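Side-chain contacts in esterase YbfF (Escherichia coli, PDB 3BF7), which probably hydrolyses ester bonds, as an alpha/beta-hydrolase-fold esterase whose helical cap helps to form the substrate-binding crevice: residues Met62-Met67 / Val186-Ile191; Ala94-Thr99 / Ala219-Ala224; Val121-Glu126 / Ser206-Glu211; Pro197-Pro202 / Arg249-Asp254. The protein carries 1 engineered substitution. One frame throughout, in Å; residues are numbered along the deposited sequence.

Interaction 1: Met62-Met67 / Val186-Ile191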
loop_
_atom_site.group_PDB
_atom_site.type_symbol
_atom_site.label_atom_id
_atom_site.label_comp_id
_atom_site.label_asym_id
_atom_site.label_seq_id
_atom_site.Cartn_x
_atom_site.Cartn_y
_atom_site.Cartn_z
ATOM N N MET A 62 -3.979 12.880 7.871
ATOM C CA MET A 62 -3.381 11.844 7.050
ATOM C C MET A 62 -1.854 11.919 7.131
ATOM O O MET A 62 -1.219 12.625 6.349
ATOM C CB MET A 62 -3.851 12.017 5.603
ATOM C CG MET A 62 -3.685 10.789 4.739
ATOM S SD MET A 62 -4.766 9.440 5.243
ATOM C CE MET A 62 -4.451 8.287 3.896
ATOM N N ASN A 63 -1.276 11.217 8.102
ATOM C CA ASN A 63 0.174 11.163 8.267
ATOM C C ASN A 63 0.531 9.727 8.629
ATOM O O ASN A 63 -0.345 8.935 8.984
ATOM C CB ASN A 63 0.668 12.163 9.328
ATOM C CG ASN A 63 0.093 11.908 10.705
ATOM O OD1 ASN A 63 0.363 10.884 11.331
ATOM N ND2 ASN A 63 -0.698 12.855 11.192
ATOM N N TYR A 64 1.806 9.378 8.540
ATOM C CA TYR A 64 2.179 8.004 8.801
ATOM C C TYR A 64 2.060 7.501 10.234
ATOM O O TYR A 64 1.720 6.338 10.443
ATOM C CB TYR A 64 3.538 7.730 8.152
ATOM C CG TYR A 64 3.366 7.727 6.645
ATOM C CD1 TYR A 64 2.553 6.772 6.030
ATOM C CD2 TYR A 64 3.908 8.738 5.848
ATOM C CE1 TYR A 64 2.274 6.824 4.672
ATOM C CE2 TYR A 64 3.632 8.800 4.482
ATOM C CZ TYR A 64 2.812 7.839 3.904
ATOM O OH TYR A 64 2.515 7.884 2.561
ATOM N N PRO A 65 2.333 8.348 11.239
ATOM C CA PRO A 65 2.171 7.802 12.591
ATOM C C PRO A 65 0.697 7.420 12.792
ATOM O O PRO A 65 0.382 6.418 13.427
ATOM C CB PRO A 65 2.603 8.963 13.481
ATOM C CG PRO A 65 3.707 9.576 12.677
ATOM C CD PRO A 65 3.120 9.596 11.271
ATOM N N ALA A 66 -0.200 8.226 12.227
ATOM C CA ALA A 66 -1.635 7.978 12.336
ATOM C C ALA A 66 -2.018 6.677 11.632
ATOM O O ALA A 66 -2.782 5.872 12.169
ATOM C CB ALA A 66 -2.417 9.146 11.743
ATOM N N MET A 67 -1.488 6.472 10.429
ATOM C CA MET A 67 -1.780 5.259 9.677
ATOM C C MET A 67 -1.186 4.040 10.382
ATOM O O MET A 67 -1.766 2.957 10.351
ATOM C CB MET A 67 -1.250 5.380 8.245
ATOM C CG MET A 67 -2.090 6.314 7.380
ATOM S SD MET A 67 -1.586 6.386 5.645
ATOM C CE MET A 67 -0.846 8.011 5.573
ATOM N N VAL A 186 3.216 11.972 0.197
ATOM C CA VAL A 186 4.423 11.787 -0.604
ATOM C C VAL A 186 5.624 12.049 0.300
ATOM O O VAL A 186 6.760 11.680 -0.019
ATOM C CB VAL A 186 4.469 12.758 -1.809
ATOM C CG1 VAL A 186 3.309 12.474 -2.731
ATOM C CG2 VAL A 186 4.433 14.196 -1.337
ATOM N N GLY A 187 5.347 12.686 1.436
ATOM C CA GLY A 187 6.374 13.010 2.406
ATOM C C GLY A 187 6.742 11.856 3.318
ATOM O O GLY A 187 6.379 10.700 3.077
ATOM N N TRP A 188 7.458 12.173 4.389
ATOM C CA TRP A 188 7.915 11.140 5.304
ATOM C C TRP A 188 8.472 11.733 6.586
ATOM O O TRP A 188 8.930 12.871 6.603
ATOM C CB TRP A 188 9.016 10.324 4.617
ATOM C CG TRP A 188 9.562 9.202 5.435
ATOM C CD1 TRP A 188 10.838 9.070 5.905
ATOM C CD2 TRP A 188 8.850 8.044 5.875
ATOM N NE1 TRP A 188 10.966 7.897 6.608
ATOM C CE2 TRP A 188 9.760 7.245 6.602
ATOM C CE3 TRP A 188 7.532 7.598 5.718
ATOM C CZ2 TRP A 188 9.391 6.030 7.181
ATOM C CZ3 TRP A 188 7.163 6.392 6.293
ATOM C CH2 TRP A 188 8.092 5.618 7.014
ATOM N N GLU A 189 8.419 10.946 7.655
ATOM C CA GLU A 189 8.962 11.329 8.952
ATOM C C GLU A 189 10.031 10.276 9.233
ATOM O O GLU A 189 9.713 9.103 9.418
ATOM C CB GLU A 189 7.880 11.269 10.032
ATOM C CG GLU A 189 8.331 11.785 11.389
ATOM C CD GLU A 189 8.666 13.262 11.359
ATOM O OE1 GLU A 189 7.820 14.046 10.877
ATOM O OE2 GLU A 189 9.764 13.641 11.818
ATOM N N LYS A 190 11.296 10.680 9.244
ATOM C CA LYS A 190 12.371 9.722 9.488
ATOM C C LYS A 190 12.150 8.928 10.768
ATOM O O LYS A 190 11.705 9.468 11.785
ATOM C CB LYS A 190 13.725 10.430 9.536
ATOM C CG LYS A 190 14.238 10.870 8.172
ATOM C CD LYS A 190 15.644 11.443 8.280
ATOM C CE LYS A 190 16.232 11.744 6.910
ATOM N NZ LYS A 190 15.435 12.754 6.167
ATOM N N ILE A 191 12.466 7.640 10.710
ATOM C CA ILE A 191 12.287 6.755 11.851
ATOM C C ILE A 191 13.601 6.148 12.313
ATOM O O ILE A 191 14.592 6.164 11.584
ATOM C CB ILE A 191 11.329 5.589 11.502
ATOM C CG1 ILE A 191 11.925 4.732 10.380
ATOM C CG2 ILE A 191 9.972 6.141 11.088
ATOM C CD1 ILE A 191 11.113 3.485 10.055
#
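Tyr64, at the start of helix 64-78, brings the CD2-CE2 edge of its ring to Gly187 O in the loop that follows helix 182-186, while Trp188 meets the ring obliquely. The dense part of the contact lies along CG, CD2 and CE2 of the tyrosine. CD2 of Tyr64 is 3.8 Å from CE3 of Trp188, and Gly187 O lies near the tyrosine ring plane, 3.6 Å from CE2 of Tyr64. The side chains run roughly perpendicular to one another, yet the rings are neither stacked nor edge-to-face: their planes make 51°, and the centroids of the Tyr64 ring and of the six-membered ring of Trp188 are 5.6 Å apart. Trp188 reaches across because its CG stands anti to the backbone N (chi1 -179°), which carries the benzo part of the indole toward Tyr64. On the looser side, Pro65 and Glu189 are exposed, and their side chains come no nearer than about 5 Å to the other segment. Asn63 caps the helix here, its OD1 accepting from Ala66 N at 2.9 Å. Replacing Tyr64 by an alanine would probably open a gap beside the indole and leave Ile185 O without its hydroxyl partner. With no hydrogen bond across, ring packing and the carbonyl at the tyrosine edge make the contact, while Tyr64 OH is held by Ile185 O, Gly187 O by Lys93 NZ and Trp188 NE1 by Gln220 OE1.

Interaction 2: Ala94-Thr99 / Ala219-Ala224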
loop_
_atom_site.group_PDB
_atom_site.type_symbol
_atom_site.label_atom_id
_atom_site.label_comp_id
_atom_site.label_asym_id
_atom_site.label_seq_id
_atom_site.Cartn_x
_atom_site.Cartn_y
_atom_site.Cartn_z
ATOM N N ALA A 94 3.221 3.235 5.606
ATOM C CA ALA A 94 2.491 3.038 6.857
ATOM C C ALA A 94 3.101 1.871 7.640
ATOM O O ALA A 94 3.275 1.947 8.859
ATOM C CB ALA A 94 1.018 2.765 6.569
ATOM N N VAL A 95 3.429 0.795 6.934
ATOM C CA VAL A 95 4.022 -0.379 7.559
ATOM C C VAL A 95 5.421 -0.066 8.088
ATOM O O VAL A 95 5.797 -0.521 9.170
ATOM C CB VAL A 95 4.072 -1.551 6.556
ATOM C CG1 VAL A 95 4.971 -2.666 7.075
ATOM C CG2 VAL A 95 2.656 -2.063 6.308
ATOM N N MET A 96 6.199 0.704 7.331
ATOM C CA MET A 96 7.526 1.064 7.806
ATOM C C MET A 96 7.403 1.945 9.050
ATOM O O MET A 96 8.177 1.802 9.995
ATOM C CB MET A 96 8.326 1.786 6.719
ATOM C CG MET A 96 8.756 0.866 5.583
ATOM S SD MET A 96 9.841 1.643 4.365
ATOM C CE MET A 96 8.691 2.744 3.532
ATOM N N ALA A 97 6.428 2.849 9.059
ATOM C CA ALA A 97 6.225 3.720 10.212
ATOM C C ALA A 97 5.821 2.901 11.438
ATOM O O ALA A 97 6.122 3.282 12.572
ATOM C CB ALA A 97 5.158 4.764 9.901
ATOM N N LEU A 98 5.145 1.777 11.212
ATOM C CA LEU A 98 4.725 0.924 12.314
ATOM C C LEU A 98 5.929 0.371 13.073
ATOM O O LEU A 98 5.841 0.129 14.276
ATOM C CB LEU A 98 3.858 -0.230 11.800
ATOM C CG LEU A 98 3.345 -1.212 12.863
ATOM C CD1 LEU A 98 2.475 -0.486 13.882
ATOM C CD2 LEU A 98 2.555 -2.322 12.185
ATOM N N THR A 99 7.056 0.175 12.390
ATOM C CA THR A 99 8.236 -0.345 13.078
ATOM C C THR A 99 8.721 0.617 14.157
ATOM O O THR A 99 9.321 0.194 15.144
ATOM C CB THR A 99 9.427 -0.624 12.115
ATOM O OG1 THR A 99 9.933 0.609 11.587
ATOM C CG2 THR A 99 9.000 -1.538 10.979
ATOM N N ALA A 219 19.624 3.694 6.406
ATOM C CA ALA A 219 19.738 4.313 7.720
ATOM C C ALA A 219 18.553 3.916 8.596
ATOM O O ALA A 219 18.665 3.855 9.820
ATOM C CB ALA A 219 19.803 5.828 7.584
ATOM N N GLN A 220 17.418 3.635 7.961
ATOM C CA GLN A 220 16.212 3.259 8.685
ATOM C C GLN A 220 15.970 1.753 8.685
ATOM O O GLN A 220 15.367 1.221 9.615
ATOM C CB GLN A 220 15.023 4.020 8.098
ATOM C CG GLN A 220 15.187 5.525 8.280
ATOM C CD GLN A 220 14.228 6.338 7.441
ATOM O OE1 GLN A 220 13.193 6.802 7.925
ATOM N NE2 GLN A 220 14.563 6.511 6.170
ATOM N N PHE A 221 16.452 1.076 7.645
ATOM C CA PHE A 221 16.328 -0.374 7.515
ATOM C C PHE A 221 17.707 -0.918 7.171
ATOM O O PHE A 221 17.989 -1.295 6.032
ATOM C CB PHE A 221 15.290 -0.717 6.445
ATOM C CG PHE A 221 13.898 -0.382 6.870
ATOM C CD1 PHE A 221 13.190 -1.249 7.693
ATOM C CD2 PHE A 221 13.345 0.858 6.571
ATOM C CE1 PHE A 221 11.956 -0.883 8.223
ATOM C CE2 PHE A 221 12.110 1.234 7.096
ATOM C CZ PHE A 221 11.418 0.362 7.924
ATOM N N PRO A 222 18.593 -0.964 8.174
ATOM C CA PRO A 222 19.956 -1.458 7.969
ATOM C C PRO A 222 20.053 -2.827 7.310
ATOM O O PRO A 222 20.967 -3.066 6.513
ATOM C CB PRO A 222 20.562 -1.423 9.377
ATOM C CG PRO A 222 19.366 -1.504 10.284
ATOM C CD PRO A 222 18.356 -0.633 9.589
ATOM N N GLN A 223 19.116 -3.714 7.633
ATOM C CA GLN A 223 19.111 -5.058 7.068
ATOM C C GLN A 223 18.135 -5.213 5.905
ATOM O O GLN A 223 17.580 -6.290 5.674
ATOM C CB GLN A 223 18.811 -6.091 8.159
ATOM C CG GLN A 223 19.880 -6.140 9.245
ATOM C CD GLN A 223 19.546 -7.111 10.357
ATOM O OE1 GLN A 223 19.629 -6.767 11.535
ATOM N NE2 GLN A 223 19.174 -8.330 9.991
ATOM N N ALA A 224 17.933 -4.128 5.168
ATOM C CA ALA A 224 17.053 -4.153 4.013
ATOM C C ALA A 224 17.641 -5.055 2.933
ATOM O O ALA A 224 18.856 -5.082 2.718
ATOM C CB ALA A 224 16.883 -2.748 3.459
#
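A Met-aromatic contact joins helix 90-101, which begins within the putative nucleophile elbow of this alpha/beta hydrolase, to the turn at the end of helix 214-220. Phe221, the first residue to leave that helix and the start of a type I turn to Ala224, sends the far end of its ring toward Met96 and Thr99. Three atoms of Met96 do the touching. Its SD lies 3.6 Å from CE2 of Phe221, while its CB and its CG are each 3.6 Å from CZ of the same ring. The sulfur is 4.5 Å from the ring centroid and 47° off the normal, an oblique approach rather than one squarely over the face. CG of Met96 stands beside the backbone N and anti to the carbonyl carbon (chi1 -71°), which carries CG and SD to the ring. Thr99 OG1 lies on the other side of the ring plane from the sulfur, also obliquely, 4.0 Å from CZ of Phe221, and Thr99 CG2 is 4.1 Å from CE1 of Phe221. That hydroxyl is already engaged: it donates to Met96 O over 2.7 Å, in the carbonyl plane, and the same oxygen also accepts from Thr99 N. Outside the pair, Met96 rests on Phe200 and Phe221 on Ala198, both of strand 198-201. The chemistry is therefore that of a buried apolar contact: the threonine proton is used within its own helix, so the hydroxyl can lie against the phenyl ring without a polar partner there.

Interaction 3: Val121-Glu126 / Ser206-Glu211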
loop_
_atom_site.group_PDB
_atom_site.type_symbol
_atom_site.label_atom_id
_atom_site.label_comp_id
_atom_site.label_asym_id
_atom_site.label_seq_id
_atom_site.Cartn_x
_atom_site.Cartn_y
_atom_site.Cartn_z
ATOM N N VAL A 121 7.964 15.974 -4.460
ATOM C CA VAL A 121 7.447 16.252 -5.797
ATOM C C VAL A 121 5.947 16.020 -5.802
ATOM O O VAL A 121 5.407 15.374 -4.901
ATOM C CB VAL A 121 8.050 15.313 -6.884
ATOM C CG1 VAL A 121 9.541 15.558 -7.033
ATOM C CG2 VAL A 121 7.763 13.854 -6.537
ATOM N N ARG A 122 5.269 16.576 -6.800
ATOM C CA ARG A 122 3.841 16.344 -6.959
ATOM C C ARG A 122 3.779 15.381 -8.138
ATOM O O ARG A 122 4.244 15.699 -9.234
ATOM C CB ARG A 122 3.091 17.640 -7.270
ATOM C CG ARG A 122 3.049 18.613 -6.096
ATOM C CD ARG A 122 1.986 19.681 -6.293
ATOM N NE ARG A 122 0.629 19.148 -6.186
ATOM C CZ ARG A 122 -0.029 18.972 -5.042
ATOM N NH1 ARG A 122 0.537 19.286 -3.885
ATOM N NH2 ARG A 122 -1.263 18.488 -5.057
ATOM N N ARG A 123 3.229 14.196 -7.901
ATOM C CA ARG A 123 3.143 13.159 -8.926
ATOM C C ARG A 123 1.727 12.747 -9.292
ATOM O O ARG A 123 1.549 11.827 -10.092
ATOM C CB ARG A 123 3.886 11.897 -8.466
ATOM C CG ARG A 123 5.353 11.839 -8.833
ATOM C CD ARG A 123 5.892 10.426 -8.674
ATOM N NE ARG A 123 6.028 10.022 -7.277
ATOM C CZ ARG A 123 7.186 9.691 -6.714
ATOM N NH1 ARG A 123 8.299 9.718 -7.430
ATOM N NH2 ARG A 123 7.233 9.327 -5.441
ATOM N N HIS A 124 0.726 13.414 -8.729
ATOM C CA HIS A 124 -0.654 13.026 -8.986
ATOM C C HIS A 124 -1.595 14.136 -9.414
ATOM O O HIS A 124 -2.807 13.953 -9.371
ATOM C CB HIS A 124 -1.245 12.350 -7.742
ATOM C CG HIS A 124 -0.531 11.101 -7.335
ATOM N ND1 HIS A 124 0.672 11.112 -6.663
ATOM C CD2 HIS A 124 -0.840 9.796 -7.532
ATOM C CE1 HIS A 124 1.072 9.869 -6.462
ATOM N NE2 HIS A 124 0.172 9.052 -6.981
ATOM N N ASP A 125 -1.071 15.275 -9.844
ATOM C CA ASP A 125 -1.962 16.362 -10.220
ATOM C C ASP A 125 -2.932 16.022 -11.340
ATOM O O ASP A 125 -4.100 16.405 -11.284
ATOM C CB ASP A 125 -1.169 17.611 -10.592
ATOM C CG ASP A 125 -0.568 18.303 -9.383
ATOM O OD1 ASP A 125 -0.818 17.865 -8.234
ATOM O OD2 ASP A 125 0.155 19.301 -9.590
ATOM N N GLU A 126 -2.464 15.309 -12.357
ATOM C CA GLU A 126 -3.333 14.942 -13.466
ATOM C C GLU A 126 -4.367 13.910 -13.024
ATOM O O GLU A 126 -5.500 13.910 -13.506
ATOM C CB GLU A 126 -2.489 14.433 -14.632
ATOM C CG GLU A 126 -1.529 15.503 -15.129
ATOM C CD GLU A 126 -0.518 14.983 -16.119
ATOM O OE1 GLU A 126 -0.850 14.898 -17.317
ATOM O OE2 GLU A 126 0.608 14.655 -15.690
ATOM N N SER A 206 10.672 1.774 -12.373
ATOM C CA SER A 206 10.110 2.774 -11.473
ATOM C C SER A 206 11.215 3.487 -10.705
ATOM O O SER A 206 12.218 2.878 -10.341
ATOM C CB SER A 206 9.157 2.120 -10.475
ATOM O OG SER A 206 8.768 3.056 -9.485
ATOM N N PRO A 207 11.031 4.789 -10.432
ATOM C CA PRO A 207 12.024 5.581 -9.703
ATOM C C PRO A 207 11.816 5.632 -8.189
ATOM O O PRO A 207 12.585 6.283 -7.486
ATOM C CB PRO A 207 11.864 6.956 -10.324
ATOM C CG PRO A 207 10.372 7.042 -10.452
ATOM C CD PRO A 207 9.992 5.667 -11.004
ATOM N N TYR A 208 10.788 4.957 -7.686
ATOM C CA TYR A 208 10.502 4.992 -6.253
ATOM C C TYR A 208 11.606 4.484 -5.326
ATOM O O TYR A 208 11.728 4.968 -4.198
ATOM C CB TYR A 208 9.199 4.241 -5.958
ATOM C CG TYR A 208 7.939 5.044 -6.217
ATOM C CD1 TYR A 208 7.190 5.565 -5.160
ATOM C CD2 TYR A 208 7.478 5.262 -7.516
ATOM C CE1 TYR A 208 6.011 6.281 -5.389
ATOM C CE2 TYR A 208 6.302 5.978 -7.758
ATOM C CZ TYR A 208 5.574 6.481 -6.691
ATOM O OH TYR A 208 4.403 7.165 -6.930
ATOM N N VAL A 209 12.407 3.522 -5.777
ATOM C CA VAL A 209 13.473 2.992 -4.928
ATOM C C VAL A 209 14.847 3.056 -5.589
ATOM O O VAL A 209 15.669 2.153 -5.433
ATOM C CB VAL A 209 13.194 1.524 -4.507
ATOM C CG1 VAL A 209 14.022 1.168 -3.272
ATOM C CG2 VAL A 209 11.716 1.329 -4.222
ATOM N N SER A 210 15.098 4.133 -6.320
ATOM C CA SER A 210 16.377 4.306 -6.999
ATOM C C SER A 210 17.510 4.626 -6.022
ATOM O O SER A 210 17.281 4.888 -4.837
ATOM C CB SER A 210 16.267 5.410 -8.051
ATOM O OG SER A 210 15.876 6.630 -7.458
ATOM N N GLU A 211 18.733 4.612 -6.543
ATOM C CA GLU A 211 19.944 4.857 -5.768
ATOM C C GLU A 211 19.986 6.112 -4.899
ATOM O O GLU A 211 20.587 6.095 -3.824
ATOM C CB GLU A 211 21.154 4.861 -6.711
ATOM C CG GLU A 211 22.493 5.125 -6.035
ATOM C CD GLU A 211 22.842 4.080 -4.995
ATOM O OE1 GLU A 211 22.797 2.876 -5.322
ATOM O OE2 GLU A 211 23.167 4.463 -3.853
HETATM O O HOH W 1 11.193 9.127 -7.262
#
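The guanidinium of Arg123 is covered on one face by the ring of Tyr208 and approached on the other by Val121 CG2, while a water sits in its plane at the edge. The stack on Tyr208 is offset toward the rim, with centres 4.0 Å apart and planes at 29°. Arg123 CZ stands 25° off the ring normal, which makes this a cation-pi contact, and NH2 of Arg123 comes to 3.3 Å from CE1 of Tyr208. NE passes close to the tyrosine hydroxyl, but the angle is too poor for a hydrogen bond. The bend at chi3 (-72°) folds the arginine so that it lies on the ring. The edge water accepts from Arg123 NH1 at 3.0 Å and donates weakly to Pro207 O. A leucine in place of Tyr208 would probably remove the ring stacked on the guanidinium, leaving it less firmly held, although Tyr119 is a second cation-pi partner. Tyr208 also meets Tyr119 edge-to-face, stacks on His234 and touches Ser89 and Asp113; these last three have geometry consistent with a Ser-His-Asp triad. The contact thus connects the segment leading into helix 125-136, probably part of the helical cap, with the loop between strand 198-201 and helix 214-220 of the core.

Interaction 4: Pro197-Pro202 / Arg249-Asp254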
loop_
_atom_site.group_PDB
_atom_site.type_symbol
_atom_site.label_atom_id
_atom_site.label_comp_id
_atom_site.label_asym_id
_atom_site.label_seq_id
_atom_site.Cartn_x
_atom_site.Cartn_y
_atom_site.Cartn_z
ATOM N N PRO A 197 15.603 -8.097 9.370
ATOM C CA PRO A 197 15.552 -8.229 7.910
ATOM C C PRO A 197 14.233 -7.680 7.374
ATOM O O PRO A 197 13.168 -7.989 7.907
ATOM C CB PRO A 197 15.671 -9.736 7.694
ATOM C CG PRO A 197 16.461 -10.193 8.884
ATOM C CD PRO A 197 15.847 -9.401 10.009
ATOM N N ALA A 198 14.315 -6.862 6.332
ATOM C CA ALA A 198 13.135 -6.268 5.711
ATOM C C ALA A 198 13.277 -6.407 4.205
ATOM O O ALA A 198 14.352 -6.166 3.665
ATOM C CB ALA A 198 13.027 -4.798 6.091
ATOM N N LEU A 199 12.197 -6.785 3.529
ATOM C CA LEU A 199 12.239 -6.958 2.083
ATOM C C LEU A 199 11.635 -5.784 1.331
ATOM O O LEU A 199 10.515 -5.360 1.619
ATOM C CB LEU A 199 11.496 -8.238 1.673
ATOM C CG LEU A 199 11.429 -8.519 0.164
ATOM C CD1 LEU A 199 12.827 -8.809 -0.367
ATOM C CD2 LEU A 199 10.498 -9.696 -0.105
ATOM N N PHE A 200 12.397 -5.259 0.378
ATOM C CA PHE A 200 11.943 -4.176 -0.481
ATOM C C PHE A 200 11.862 -4.759 -1.884
ATOM O O PHE A 200 12.794 -5.426 -2.338
ATOM C CB PHE A 200 12.919 -3.002 -0.449
ATOM C CG PHE A 200 12.881 -2.242 0.836
ATOM C CD1 PHE A 200 13.450 -2.775 1.989
ATOM C CD2 PHE A 200 12.195 -1.034 0.921
ATOM C CE1 PHE A 200 13.331 -2.118 3.212
ATOM C CE2 PHE A 200 12.069 -0.371 2.140
ATOM C CZ PHE A 200 12.637 -0.915 3.286
ATOM N N ILE A 201 10.741 -4.524 -2.557
ATOM C CA ILE A 201 10.534 -5.039 -3.906
ATOM C C ILE A 201 10.263 -3.892 -4.872
ATOM O O ILE A 201 9.113 -3.488 -5.075
ATOM C CB ILE A 201 9.344 -6.030 -3.952
ATOM C CG1 ILE A 201 9.564 -7.160 -2.943
ATOM C CG2 ILE A 201 9.201 -6.612 -5.357
ATOM C CD1 ILE A 201 8.401 -8.131 -2.835
ATOM N N PRO A 202 11.328 -3.340 -5.470
ATOM C CA PRO A 202 11.174 -2.235 -6.418
ATOM C C PRO A 202 10.835 -2.715 -7.826
ATOM O O PRO A 202 11.160 -3.843 -8.214
ATOM C CB PRO A 202 12.550 -1.563 -6.410
ATOM C CG PRO A 202 13.225 -2.087 -5.170
ATOM C CD PRO A 202 12.739 -3.496 -5.084
ATOM N N ARG A 249 7.911 -15.081 -0.749
ATOM C CA ARG A 249 8.069 -16.381 -0.117
ATOM C C ARG A 249 9.518 -16.744 0.193
ATOM O O ARG A 249 9.785 -17.407 1.192
ATOM C CB ARG A 249 7.380 -17.462 -0.952
ATOM C CG ARG A 249 5.858 -17.399 -0.809
ATOM C CD ARG A 249 5.163 -18.556 -1.493
ATOM N NE ARG A 249 3.721 -18.577 -1.241
ATOM C CZ ARG A 249 3.160 -18.886 -0.074
ATOM N NH1 ARG A 249 3.910 -19.200 0.972
ATOM N NH2 ARG A 249 1.838 -18.905 0.038
ATOM N N ARG A 250 10.455 -16.310 -0.641
ATOM C CA ARG A 250 11.860 -16.592 -0.368
ATOM C C ARG A 250 12.216 -15.928 0.967
ATOM O O ARG A 250 12.893 -16.511 1.813
ATOM C CB ARG A 250 12.746 -16.028 -1.480
ATOM C CG ARG A 250 14.232 -16.147 -1.186
ATOM C CD ARG A 250 15.071 -15.491 -2.264
ATOM N NE ARG A 250 16.454 -15.302 -1.834
ATOM C CZ ARG A 250 17.374 -14.643 -2.531
ATOM N NH1 ARG A 250 17.064 -14.103 -3.703
ATOM N NH2 ARG A 250 18.605 -14.516 -2.054
ATOM N N TYR A 251 11.741 -14.698 1.146
ATOM C CA TYR A 251 11.984 -13.930 2.360
ATOM C C TYR A 251 11.268 -14.542 3.568
ATOM O O TYR A 251 11.863 -14.689 4.636
ATOM C CB TYR A 251 11.526 -12.484 2.128
ATOM C CG TYR A 251 11.414 -11.614 3.361
ATOM C CD1 TYR A 251 12.533 -11.286 4.126
ATOM C CD2 TYR A 251 10.182 -11.089 3.743
ATOM C CE1 TYR A 251 12.423 -10.448 5.243
ATOM C CE2 TYR A 251 10.062 -10.256 4.849
ATOM C CZ TYR A 251 11.180 -9.939 5.596
ATOM O OH TYR A 251 11.038 -9.120 6.691
ATOM N N LEU A 252 10.000 -14.909 3.400
ATOM C CA LEU A 252 9.234 -15.501 4.496
ATOM C C LEU A 252 9.809 -16.838 4.959
ATOM O O LEU A 252 9.757 -17.162 6.146
ATOM C CB LEU A 252 7.769 -15.683 4.089
ATOM C CG LEU A 252 6.963 -14.422 3.765
ATOM C CD1 LEU A 252 5.534 -14.824 3.427
ATOM C CD2 LEU A 252 6.983 -13.461 4.951
ATOM N N ASN A 253 10.345 -17.622 4.027
ATOM C CA ASN A 253 10.933 -18.913 4.383
ATOM C C ASN A 253 12.305 -18.720 5.045
ATOM O O ASN A 253 12.785 -19.607 5.752
ATOM C CB ASN A 253 11.097 -19.807 3.142
ATOM C CG ASN A 253 9.775 -20.148 2.470
ATOM O OD1 ASN A 253 8.749 -20.319 3.126
ATOM N ND2 ASN A 253 9.805 -20.275 1.149
ATOM N N ASP A 254 12.914 -17.558 4.798
ATOM C CA ASP A 254 14.234 -17.166 5.314
ATOM C C ASP A 254 15.230 -18.306 5.505
ATOM O O ASP A 254 15.839 -18.438 6.560
ATOM C CB ASP A 254 14.099 -16.355 6.628
ATOM C CG ASP A 254 13.538 -17.175 7.785
ATOM O OD1 ASP A 254 14.076 -18.259 8.062
ATOM O OD2 ASP A 254 12.572 -16.733 8.430
#
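Tyr251 of the C-terminal helix 241-253 packs against strand 198-201, a helix-on-sheet contact within the alpha/beta hydrolase fold. Innermost is a CH-pi contact: Leu199 CB sits over the centre of the tyrosine ring, 3.8 Å from its centroid and 13° off the normal. The two side chains run alongside each other in opposing senses, and Leu199 CD2 lies 3.7 Å from Tyr251 CB. At the other end of the ring Pro197 takes over, its CB 4.1 Å from CE1 of Tyr251. The carbonyl O of Pro197 lies at the ring edge and accepts the proton of Tyr251 OH over 2.7 Å. This bond is short but not along a lone pair, for the hydroxyl stands 42° out of the carbonyl plane. Tyr251 spans the distance because its CG is anti to the backbone N (chi1 167°), which extends the ring from the helix toward the strand. In the next shell, Leu109 N bonds to the same hydroxyl. Tyr251 OH thus bridges Pro197, leading into strand 198-201, and Leu109 of the neighbouring strand 106-112, with which Leu199 is paired through its backbone. Ile201, two residues on, touches Val244, Ala247 and Ile248 of the helix. Lys108 gives Tyr251 a cation-pi partner and also serves the helix end, its NZ bonded to Tyr251 O and Leu252 O and in a salt bridge with Asp254 OD2.

Interaction 2 touches both interaction 1 and interaction 4, which do not touch each other (nearest atoms about 8 Å). The centres of 1 and 2 are about 12 Å apart, and Gln220 OE1 probably bonds to Ile191 N (3.0 Å). Interactions 2 and 4, with centres about 13 Å apart, meet where Ala224 CB is 3.6 Å from Phe200 CE1. Tyr208 of interaction 3 touches the probable catalytic triad, whereas Tyr64 of interaction 1 lies near it without touching. Interaction 3 is about 23 Å between centres from interaction 4, yet the two touch where Val209 CB is 3.7 Å from Pro202 CG. It meets interaction 1 where Val121 O is 3.9 Å from Val186 CG2.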